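Local coordinates for superoxide dismutase [FE] (Sulfolobus solfataricus, PDB 1WB7), which catalyses the disproportionation of superoxide radicals to hydrogen peroxide and oxygen, using one iron ion bound in each subunit of a homotetramer, at residues F116-L130 with R184-W197. The protein carries 1 engineered substitution. Numbering follows the deposited sequence.
Sequences FDRFKQVFTETANSL and RADYVNAWWNVVNW
Helices 116-128 and 184-191 run roughly antiparallel (148°), their axes approaching to 10.2 Å, and Thr124 faces Val188 near the middle. Trp192 carries much of the contact. Its indole lies between Lys120 and Trp191: CG of Lys120 sits 3.5 Å from the centroid of the six-membered ring in a CH-pi contact, and the turn in the lysine chain at chi3 (67°) brings NZ over the five-membered ring as a cation-pi partner. At the edge, Trp192 NE1 donates to Thr124 OG1 (3.0 Å), a bent bond to an oxygen lying somewhat out of the indole plane; that hydroxyl in turn donates to Lys120 O, which helps set the hydroxyl's orientation. CD2 of Phe123 meets Trp192 CZ2 at 3.5 Å, and Phe116 and Trp197 form an offset edge-to-face pair, the edge being that of Phe116, with planes at 88°. At the other end, both terminal nitrogens of Arg184 converge on Leu130 O, NH1 at 3.2 Å and NH2 at 2.8 Å, and NH2 adds a weak bond to Asn128 O. Trp191, which also meets Phe123, packs on strand 165-170. An aromatic cluster of Phe123, Trp191 and Trp192 joins helix 116-128 to segment 184-197 within the C-terminal alpha/beta domain of iron/manganese superoxide dismutases.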
loop_
_atom_site.group_PDB
_atom_site.type_symbol
_atom_site.label_atom_id
_atom_site.label_comp_id
_atom_site.label_asym_id
_atom_site.label_seq_id
_atom_site.Cartn_x
_atom_site.Cartn_y
_atom_site.Cartn_z
ATOM N N PHE A 116 -32.014 -1.592 -7.262
ATOM C CA PHE A 116 -30.874 -1.778 -8.135
ATOM C C PHE A 116 -30.370 -0.398 -8.574
ATOM O O PHE A 116 -29.164 -0.163 -8.630
ATOM C CB PHE A 116 -31.276 -2.600 -9.361
ATOM C CG PHE A 116 -30.202 -2.683 -10.403
ATOM C CD1 PHE A 116 -28.996 -3.313 -10.123
ATOM C CD2 PHE A 116 -30.377 -2.091 -11.649
ATOM C CE1 PHE A 116 -27.973 -3.348 -11.072
ATOM C CE2 PHE A 116 -29.359 -2.124 -12.603
ATOM C CZ PHE A 116 -28.155 -2.754 -12.311
ATOM N N ASP A 117 -31.292 0.513 -8.884
ATOM C CA ASP A 117 -30.913 1.861 -9.315
ATOM C C ASP A 117 -30.014 2.538 -8.290
ATOM O O ASP A 117 -28.992 3.138 -8.632
ATOM C CB ASP A 117 -32.143 2.749 -9.515
ATOM C CG ASP A 117 -32.796 2.556 -10.866
ATOM O OD1 ASP A 117 -32.168 1.948 -11.752
ATOM O OD2 ASP A 117 -33.936 3.030 -11.045
ATOM N N ARG A 118 -30.403 2.459 -7.026
ATOM C CA ARG A 118 -29.602 3.086 -6.000
ATOM C C ARG A 118 -28.244 2.389 -5.948
ATOM O O ARG A 118 -27.203 3.041 -5.950
ATOM C CB ARG A 118 -30.309 3.012 -4.649
ATOM C CG ARG A 118 -29.579 3.757 -3.535
ATOM C CD ARG A 118 -29.152 5.150 -3.978
ATOM N NE ARG A 118 -28.394 5.831 -2.932
ATOM C CZ ARG A 118 -27.532 6.817 -3.156
ATOM N NH1 ARG A 118 -27.313 7.240 -4.390
ATOM N NH2 ARG A 118 -26.883 7.379 -2.149
ATOM N N PHE A 119 -28.257 1.060 -5.928
ATOM C CA PHE A 119 -27.011 0.303 -5.896
ATOM C C PHE A 119 -26.072 0.738 -7.024
ATOM O O PHE A 119 -24.887 0.978 -6.799
ATOM C CB PHE A 119 -27.277 -1.198 -6.035
ATOM C CG PHE A 119 -26.033 -1.995 -6.307
ATOM C CD1 PHE A 119 -25.097 -2.208 -5.303
ATOM C CD2 PHE A 119 -25.765 -2.470 -7.589
ATOM C CE1 PHE A 119 -23.905 -2.877 -5.566
ATOM C CE2 PHE A 119 -24.580 -3.139 -7.866
ATOM C CZ PHE A 119 -23.644 -3.344 -6.852
ATOM N N LYS A 120 -26.606 0.825 -8.235
ATOM C CA LYS A 120 -25.808 1.228 -9.388
ATOM C C LYS A 120 -25.124 2.561 -9.129
ATOM O O LYS A 120 -23.947 2.725 -9.437
ATOM C CB LYS A 120 -26.686 1.359 -10.631
ATOM C CG LYS A 120 -26.419 0.317 -11.693
ATOM C CD LYS A 120 -27.190 0.624 -12.976
ATOM C CE LYS A 120 -26.667 1.887 -13.646
ATOM N NZ LYS A 120 -27.369 2.171 -14.937
ATOM N N GLN A 121 -25.872 3.508 -8.571
ATOM C CA GLN A 121 -25.341 4.832 -8.266
ATOM C C GLN A 121 -24.181 4.764 -7.287
ATOM O O GLN A 121 -23.112 5.319 -7.536
ATOM C CB GLN A 121 -26.422 5.723 -7.654
ATOM C CG GLN A 121 -27.533 6.125 -8.587
ATOM C CD GLN A 121 -28.442 7.150 -7.945
ATOM O OE1 GLN A 121 -28.983 6.924 -6.866
ATOM N NE2 GLN A 121 -28.603 8.292 -8.603
ATOM N N VAL A 122 -24.405 4.090 -6.164
ATOM C CA VAL A 122 -23.382 3.963 -5.135
ATOM C C VAL A 122 -22.145 3.229 -5.644
ATOM O O VAL A 122 -21.020 3.607 -5.313
ATOM C CB VAL A 122 -23.938 3.237 -3.892
ATOM C CG1 VAL A 122 -22.841 3.037 -2.857
ATOM C CG2 VAL A 122 -25.079 4.053 -3.300
ATOM N N PHE A 123 -22.347 2.197 -6.456
ATOM C CA PHE A 123 -21.225 1.430 -6.991
ATOM C C PHE A 123 -20.421 2.276 -7.968
ATOM O O PHE A 123 -19.193 2.280 -7.943
ATOM C CB PHE A 123 -21.716 0.176 -7.719
ATOM C CG PHE A 123 -20.622 -0.811 -8.019
ATOM C CD1 PHE A 123 -20.168 -1.687 -7.034
ATOM C CD2 PHE A 123 -20.019 -0.843 -9.269
ATOM C CE1 PHE A 123 -19.129 -2.576 -7.291
ATOM C CE2 PHE A 123 -18.977 -1.726 -9.539
ATOM C CZ PHE A 123 -18.529 -2.597 -8.547
ATOM N N THR A 124 -21.128 2.975 -8.843
ATOM C CA THR A 124 -20.496 3.821 -9.838
ATOM C C THR A 124 -19.703 4.919 -9.132
ATOM O O THR A 124 -18.566 5.216 -9.496
ATOM C CB THR A 124 -21.565 4.434 -10.765
ATOM O OG1 THR A 124 -22.221 3.378 -11.476
ATOM C CG2 THR A 124 -20.942 5.398 -11.767
ATOM N N GLU A 125 -20.304 5.494 -8.100
ATOM C CA GLU A 125 -19.670 6.554 -7.326
ATOM C C GLU A 125 -18.402 6.039 -6.653
ATOM O O GLU A 125 -17.360 6.701 -6.667
ATOM C CB GLU A 125 -20.648 7.055 -6.260
ATOM C CG GLU A 125 -20.122 8.172 -5.386
ATOM C CD GLU A 125 -21.027 8.440 -4.193
ATOM O OE1 GLU A 125 -22.211 8.039 -4.236
ATOM O OE2 GLU A 125 -20.558 9.059 -3.218
ATOM N N THR A 126 -18.494 4.850 -6.067
ATOM C CA THR A 126 -17.362 4.259 -5.375
ATOM C C THR A 126 -16.268 3.871 -6.364
ATOM O O THR A 126 -15.085 4.075 -6.099
ATOM C CB THR A 126 -17.804 3.032 -4.554
ATOM O OG1 THR A 126 -18.813 3.433 -3.619
ATOM C CG2 THR A 126 -16.637 2.451 -3.782
ATOM N N ALA A 127 -16.664 3.330 -7.512
ATOM C CA ALA A 127 -15.696 2.942 -8.527
ATOM C C ALA A 127 -14.917 4.162 -9.028
ATOM O O ALA A 127 -13.704 4.099 -9.199
ATOM C CB ALA A 127 -16.402 2.262 -9.694
ATOM N N ASN A 128 -15.614 5.272 -9.256
ATOM C CA ASN A 128 -14.955 6.475 -9.748
ATOM C C ASN A 128 -14.080 7.164 -8.711
ATOM O O ASN A 128 -13.211 7.952 -9.068
ATOM C CB ASN A 128 -15.981 7.477 -10.290
ATOM C CG ASN A 128 -16.636 7.006 -11.576
ATOM O OD1 ASN A 128 -15.977 6.453 -12.453
ATOM N ND2 ASN A 128 -17.937 7.237 -11.698
ATOM N N SER A 129 -14.300 6.868 -7.435
ATOM C CA SER A 129 -13.513 7.486 -6.372
ATOM C C SER A 129 -12.147 6.826 -6.222
ATOM O O SER A 129 -11.274 7.342 -5.525
ATOM C CB SER A 129 -14.248 7.383 -5.033
ATOM O OG SER A 129 -14.193 6.054 -4.527
ATOM N N LEU A 130 -11.965 5.681 -6.870
ATOM C CA LEU A 130 -10.702 4.956 -6.776
ATOM C C LEU A 130 -9.510 5.793 -7.221
ATOM O O LEU A 130 -9.424 6.200 -8.376
ATOM C CB LEU A 130 -10.757 3.674 -7.609
ATOM C CG LEU A 130 -9.424 2.941 -7.797
ATOM C CD1 LEU A 130 -8.864 2.526 -6.445
ATOM C CD2 LEU A 130 -9.624 1.732 -8.689
ATOM N N ARG A 184 -12.209 7.520 -17.566
ATOM C CA ARG A 184 -12.579 6.291 -16.879
ATOM C C ARG A 184 -14.066 6.228 -16.522
ATOM O O ARG A 184 -14.684 5.168 -16.611
ATOM C CB ARG A 184 -11.737 6.134 -15.607
ATOM C CG ARG A 184 -11.833 4.759 -14.954
ATOM C CD ARG A 184 -10.901 4.641 -13.755
ATOM N NE ARG A 184 -11.331 5.490 -12.649
ATOM C CZ ARG A 184 -10.691 5.582 -11.487
ATOM N NH1 ARG A 184 -9.586 4.881 -11.278
ATOM N NH2 ARG A 184 -11.166 6.362 -10.528
ATOM N N ALA A 185 -14.636 7.361 -16.123
ATOM C CA ALA A 185 -16.043 7.407 -15.736
ATOM C C ALA A 185 -16.991 7.000 -16.862
ATOM O O ALA A 185 -18.048 6.415 -16.604
ATOM C CB ALA A 185 -16.403 8.798 -15.217
ATOM N N ASP A 186 -16.625 7.310 -18.103
ATOM C CA ASP A 186 -17.465 6.941 -19.241
ATOM C C ASP A 186 -17.391 5.435 -19.462
ATOM O O ASP A 186 -18.379 4.798 -19.838
ATOM C CB ASP A 186 -17.026 7.677 -20.511
ATOM C CG ASP A 186 -17.287 9.173 -20.437
ATOM O OD1 ASP A 186 -18.258 9.577 -19.766
ATOM O OD2 ASP A 186 -16.536 9.947 -21.060
ATOM N N TYR A 187 -16.208 4.877 -19.227
ATOM C CA TYR A 187 -15.983 3.441 -19.356
ATOM C C TYR A 187 -16.822 2.729 -18.295
ATOM O O TYR A 187 -17.448 1.707 -18.564
ATOM C CB TYR A 187 -14.496 3.136 -19.145
ATOM C CG TYR A 187 -14.195 1.745 -18.631
ATOM C CD1 TYR A 187 -14.388 0.623 -19.434
ATOM C CD2 TYR A 187 -13.701 1.557 -17.342
ATOM C CE1 TYR A 187 -14.090 -0.662 -18.965
ATOM C CE2 TYR A 187 -13.400 0.280 -16.859
ATOM C CZ TYR A 187 -13.596 -0.826 -17.677
ATOM O OH TYR A 187 -13.295 -2.085 -17.205
ATOM N N VAL A 188 -16.834 3.281 -17.086
ATOM C CA VAL A 188 -17.606 2.692 -16.002
ATOM C C VAL A 188 -19.091 2.665 -16.369
ATOM O O VAL A 188 -19.767 1.659 -16.139
ATOM C CB VAL A 188 -17.409 3.475 -14.678
ATOM C CG1 VAL A 188 -18.314 2.909 -13.590
ATOM C CG2 VAL A 188 -15.955 3.388 -14.239
ATOM N N ASN A 189 -19.597 3.756 -16.945
ATOM C CA ASN A 189 -21.008 3.805 -17.334
ATOM C C ASN A 189 -21.309 2.772 -18.411
ATOM O O ASN A 189 -22.328 2.085 -18.357
ATOM C CB ASN A 189 -21.401 5.188 -17.866
ATOM C CG ASN A 189 -21.448 6.252 -16.780
ATOM O OD1 ASN A 189 -21.850 5.986 -15.640
ATOM N ND2 ASN A 189 -21.057 7.478 -17.138
ATOM N N ALA A 190 -20.420 2.666 -19.395
ATOM C CA ALA A 190 -20.606 1.719 -20.490
ATOM C C ALA A 190 -20.556 0.264 -20.028
ATOM O O ALA A 190 -21.266 -0.591 -20.554
ATOM C CB ALA A 190 -19.549 1.956 -21.557
ATOM N N TRP A 191 -19.714 -0.002 -19.037
ATOM C CA TRP A 191 -19.539 -1.345 -18.502
ATOM C C TRP A 191 -20.830 -2.002 -18.008
ATOM O O TRP A 191 -21.013 -3.209 -18.171
ATOM C CB TRP A 191 -18.502 -1.298 -17.378
ATOM C CG TRP A 191 -18.399 -2.544 -16.575
ATOM C CD1 TRP A 191 -17.779 -3.706 -16.929
ATOM C CD2 TRP A 191 -18.903 -2.741 -15.252
ATOM N NE1 TRP A 191 -17.857 -4.614 -15.903
ATOM C CE2 TRP A 191 -18.543 -4.047 -14.860
ATOM C CE3 TRP A 191 -19.623 -1.938 -14.358
ATOM C CZ2 TRP A 191 -18.877 -4.570 -13.611
ATOM C CZ3 TRP A 191 -19.955 -2.460 -13.113
ATOM C CH2 TRP A 191 -19.581 -3.763 -12.753
ATOM N N TRP A 192 -21.725 -1.224 -17.412
ATOM C CA TRP A 192 -22.979 -1.783 -16.913
ATOM C C TRP A 192 -23.737 -2.552 -17.992
ATOM O O TRP A 192 -24.484 -3.490 -17.699
ATOM C CB TRP A 192 -23.883 -0.675 -16.356
ATOM C CG TRP A 192 -23.383 -0.077 -15.076
ATOM C CD1 TRP A 192 -22.796 1.148 -14.913
ATOM C CD2 TRP A 192 -23.395 -0.692 -13.784
ATOM N NE1 TRP A 192 -22.439 1.331 -13.596
ATOM C CE2 TRP A 192 -22.796 0.216 -12.882
ATOM C CE3 TRP A 192 -23.851 -1.925 -13.299
ATOM C CZ2 TRP A 192 -22.642 -0.070 -11.520
ATOM C CZ3 TRP A 192 -23.697 -2.211 -11.945
ATOM C CH2 TRP A 192 -23.097 -1.283 -11.072
ATOM N N ASN A 193 -23.538 -2.154 -19.239
ATOM C CA ASN A 193 -24.215 -2.777 -20.366
ATOM C C ASN A 193 -23.748 -4.187 -20.715
ATOM O O ASN A 193 -24.398 -4.875 -21.506
ATOM C CB ASN A 193 -24.091 -1.875 -21.593
ATOM C CG ASN A 193 -24.783 -0.536 -21.397
ATOM O OD1 ASN A 193 -26.005 -0.473 -21.270
ATOM N ND2 ASN A 193 -24.002 0.537 -21.358
ATOM N N VAL A 194 -22.633 -4.625 -20.139
ATOM C CA VAL A 194 -22.141 -5.969 -20.430
ATOM C C VAL A 194 -21.957 -6.836 -19.191
ATOM O O VAL A 194 -21.350 -7.901 -19.264
ATOM C CB VAL A 194 -20.807 -5.931 -21.220
ATOM C CG1 VAL A 194 -21.036 -5.294 -22.576
ATOM C CG2 VAL A 194 -19.753 -5.160 -20.448
ATOM N N VAL A 195 -22.484 -6.389 -18.055
ATOM C CA VAL A 195 -22.367 -7.160 -16.821
ATOM C C VAL A 195 -23.163 -8.455 -16.955
ATOM O O VAL A 195 -24.327 -8.438 -17.352
ATOM C CB VAL A 195 -22.905 -6.369 -15.612
ATOM C CG1 VAL A 195 -22.958 -7.267 -14.386
ATOM C CG2 VAL A 195 -22.013 -5.165 -15.344
ATOM N N ASN A 196 -22.529 -9.573 -16.623
ATOM C CA ASN A 196 -23.181 -10.868 -16.712
ATOM C C ASN A 196 -23.953 -11.149 -15.423
ATOM O O ASN A 196 -23.500 -11.904 -14.557
ATOM C CB ASN A 196 -22.145 -11.966 -16.943
ATOM C CG ASN A 196 -22.772 -13.266 -17.430
ATOM O OD1 ASN A 196 -23.923 -13.570 -17.117
ATOM N ND2 ASN A 196 -22.005 -14.044 -18.190
ATOM N N TRP A 197 -25.124 -10.531 -15.306
ATOM C CA TRP A 197 -25.962 -10.699 -14.126
ATOM C C TRP A 197 -26.372 -12.134 -13.845
ATOM O O TRP A 197 -26.505 -12.514 -12.688
ATOM C CB TRP A 197 -27.202 -9.819 -14.241
ATOM C CG TRP A 197 -26.868 -8.384 -14.062
ATOM C CD1 TRP A 197 -27.016 -7.384 -14.976
ATOM C CD2 TRP A 197 -26.276 -7.789 -12.901
ATOM N NE1 TRP A 197 -26.548 -6.201 -14.457
ATOM C CE2 TRP A 197 -26.087 -6.422 -13.185
ATOM C CE3 TRP A 197 -25.886 -8.283 -11.647
ATOM C CZ2 TRP A 197 -25.523 -5.536 -12.262
ATOM C CZ3 TRP A 197 -25.324 -7.400 -10.728
ATOM C CH2 TRP A 197 -25.149 -6.041 -11.043
HETATM O O HOH W 1 -13.550 7.124 -12.818
#